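Local coordinates for RagB/SusD family nutrient uptake outer membrane protein (Bacteroides thetaiotaomicron, PDB 7KV2) that probably binds beta-glucans at the bacterial cell surface as a SusD-family outer-membrane protein, serving nutrient uptake, at residues R140-A145 with L200-M205. Residues are numbered along the deposited sequence; the frame is centred on the assembly and turned at random.
Sequences RAYYEA and LNVLPM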
loop_
_atom_site.group_PDB
_atom_site.type_symbol
_atom_site.label_atom_id
_atom_site.label_comp_id
_atom_site.label_asym_id
_atom_site.label_seq_id
_atom_site.Cartn_x
_atom_site.Cartn_y
_atom_site.Cartn_z
ATOM N N ARG A 140 -4.008 28.195 8.430
ATOM C CA ARG A 140 -2.611 27.821 8.746
ATOM C C ARG A 140 -2.631 26.407 9.332
ATOM O O ARG A 140 -1.903 25.543 8.798
ATOM C CB ARG A 140 -1.971 28.834 9.705
ATOM C CG ARG A 140 -0.565 28.475 10.169
ATOM C CD ARG A 140 -0.115 29.444 11.252
ATOM N NE ARG A 140 -0.129 30.769 10.648
ATOM C CZ ARG A 140 0.834 31.268 9.883
ATOM N NH1 ARG A 140 1.956 30.589 9.679
ATOM N NH2 ARG A 140 0.676 32.467 9.347
ATOM N N ALA A 141 -3.429 26.196 10.379
ATOM C CA ALA A 141 -3.494 24.936 11.163
ATOM C C ALA A 141 -3.920 23.774 10.236
ATOM O O ALA A 141 -3.345 22.682 10.363
ATOM C CB ALA A 141 -4.444 25.113 12.320
ATOM N N TYR A 142 -4.878 24.022 9.336
ATOM C CA TYR A 142 -5.386 23.016 8.372
ATOM C C TYR A 142 -4.277 22.663 7.373
ATOM O O TYR A 142 -4.112 21.469 7.106
ATOM C CB TYR A 142 -6.644 23.492 7.648
ATOM C CG TYR A 142 -7.227 22.500 6.665
ATOM C CD1 TYR A 142 -7.479 21.175 7.020
ATOM C CD2 TYR A 142 -7.539 22.888 5.372
ATOM C CE1 TYR A 142 -8.021 20.275 6.106
ATOM C CE2 TYR A 142 -8.094 22.006 4.454
ATOM C CZ TYR A 142 -8.337 20.691 4.823
ATOM O OH TYR A 142 -8.875 19.843 3.891
ATOM N N TYR A 143 -3.581 23.643 6.801
ATOM C CA TYR A 143 -2.465 23.404 5.848
ATOM C C TYR A 143 -1.378 22.591 6.548
ATOM O O TYR A 143 -0.799 21.668 5.944
ATOM C CB TYR A 143 -1.899 24.718 5.297
ATOM C CG TYR A 143 -2.900 25.600 4.590
ATOM C CD1 TYR A 143 -4.047 25.070 4.008
ATOM C CD2 TYR A 143 -2.710 26.973 4.489
ATOM C CE1 TYR A 143 -4.985 25.870 3.375
ATOM C CE2 TYR A 143 -3.629 27.782 3.835
ATOM C CZ TYR A 143 -4.784 27.238 3.305
ATOM O OH TYR A 143 -5.711 27.989 2.642
ATOM N N GLU A 144 -1.065 22.980 7.779
ATOM C CA GLU A 144 -0.068 22.325 8.647
ATOM C C GLU A 144 -0.504 20.884 8.921
ATOM O O GLU A 144 0.343 19.983 8.854
ATOM C CB GLU A 144 0.018 23.026 10.007
ATOM C CG GLU A 144 0.829 24.320 9.987
ATOM C CD GLU A 144 0.938 25.049 11.332
ATOM O OE1 GLU A 144 0.166 24.715 12.276
ATOM O OE2 GLU A 144 1.798 25.944 11.436
ATOM N N ALA A 145 -1.755 20.675 9.299
ATOM C CA ALA A 145 -2.282 19.314 9.582
ATOM C C ALA A 145 -2.064 18.424 8.348
ATOM O O ALA A 145 -1.591 17.302 8.526
ATOM C CB ALA A 145 -3.724 19.370 9.995
ATOM N N LEU A 200 -4.094 19.577 16.752
ATOM C CA LEU A 200 -4.554 20.803 16.040
ATOM C C LEU A 200 -6.093 20.794 15.963
ATOM O O LEU A 200 -6.690 21.880 15.930
ATOM C CB LEU A 200 -3.921 20.906 14.648
ATOM C CG LEU A 200 -2.449 21.316 14.629
ATOM C CD1 LEU A 200 -1.862 21.106 13.244
ATOM C CD2 LEU A 200 -2.257 22.769 15.062
ATOM N N ASN A 201 -6.713 19.610 15.888
ATOM C CA ASN A 201 -8.188 19.438 15.934
ATOM C C ASN A 201 -8.866 20.198 14.781
ATOM O O ASN A 201 -9.896 20.895 15.019
ATOM C CB ASN A 201 -8.738 19.886 17.290
ATOM C CG ASN A 201 -10.161 19.440 17.483
ATOM O OD1 ASN A 201 -10.576 18.426 16.924
ATOM N ND2 ASN A 201 -10.914 20.193 18.262
ATOM N N VAL A 202 -8.347 20.064 13.564
ATOM C CA VAL A 202 -8.837 20.796 12.358
ATOM C C VAL A 202 -9.227 19.817 11.235
ATOM O O VAL A 202 -9.828 20.250 10.268
ATOM C CB VAL A 202 -7.767 21.795 11.886
ATOM C CG1 VAL A 202 -6.445 21.124 11.520
ATOM C CG2 VAL A 202 -8.282 22.664 10.756
ATOM N N LEU A 203 -8.855 18.543 11.316
ATOM C CA LEU A 203 -9.122 17.595 10.202
ATOM C C LEU A 203 -10.529 17.035 10.343
ATOM O O LEU A 203 -10.940 16.616 11.413
ATOM C CB LEU A 203 -8.097 16.468 10.270
ATOM C CG LEU A 203 -6.684 16.868 9.879
ATOM C CD1 LEU A 203 -5.701 15.728 10.067
ATOM C CD2 LEU A 203 -6.617 17.404 8.458
ATOM N N PRO A 204 -11.289 16.897 9.247
ATOM C CA PRO A 204 -12.575 16.214 9.343
ATOM C C PRO A 204 -12.376 14.700 9.525
ATOM O O PRO A 204 -11.315 14.178 9.113
ATOM C CB PRO A 204 -13.235 16.607 8.031
ATOM C CG PRO A 204 -12.058 16.746 7.058
ATOM C CD PRO A 204 -10.929 17.315 7.888
ATOM N N MET A 205 -13.389 14.032 10.071
ATOM C CA MET A 205 -13.393 12.554 10.237
ATOM C C MET A 205 -13.455 11.891 8.851
ATOM O O MET A 205 -12.737 10.884 8.646
ATOM C CB MET A 205 -14.557 12.105 11.123
ATOM C CG MET A 205 -14.571 10.624 11.426
ATOM S SD MET A 205 -13.087 9.985 12.200
ATOM C CE MET A 205 -13.456 10.161 13.939
#
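Ala-141, Tyr-142 and Ala-145 form an apolar surface contact with Leu-200, Val-202 and Leu-203, where the chain leaving helix 183-200 lies against helix 137-162. Both pieces belong to the helical, tetratricopeptide-repeat-like part of the SusD fold. The buried surface, 344 Å² summed over both sides, comes chiefly from apolar side chains, with methyls also resting on the helix backbone. Asn-201 is the first residue to leave helical geometry, and its positive phi (60°) turns the chain so that Val-202 follows Leu-200 onto the same helix.

Ala-145, which is buried, is the common meeting point: its CB lies 3.6 Å from Val-202 CG1 and is also met by Leu-203 CD2 and Leu-200 CD1. Val-202 splits its two methyls between neighbouring positions on the helix. CG1 takes the position between backbone N and carbonyl carbon (chi1 60°) and meets Ala-145 CB and Ala-141 O, while CG2, anti to the backbone N, approaches Tyr-142 CB at 3.6 Å. Cutting this valine back to an alanine removes both branches and would probably open a gap beside Ala-145 and leave Tyr-142 CB without its methyl neighbour. The Tyr-142 side chain, crossing Leu-203 at about a right angle, presents a ring edge: Leu-203 CD2 sits near the ring plane, 4.0 Å from CE1. Leu-203 also touches Val-220, which brings helix 217-231 to the contact as well. Farther along, Met-205 O accepts a hydrogen bond from the hydroxyl of Tyr-253, a residue of the sodium site.

At the other end, Leu-200 divides its methyls between backbone and side chains. CD2 is directed to the Ala-141 and Glu-144 side chains, whereas CD1 rests 3.6 Å from Ala-141 O, the carbonyl oxygen already bonded to Ala-145 N at 2.8 Å.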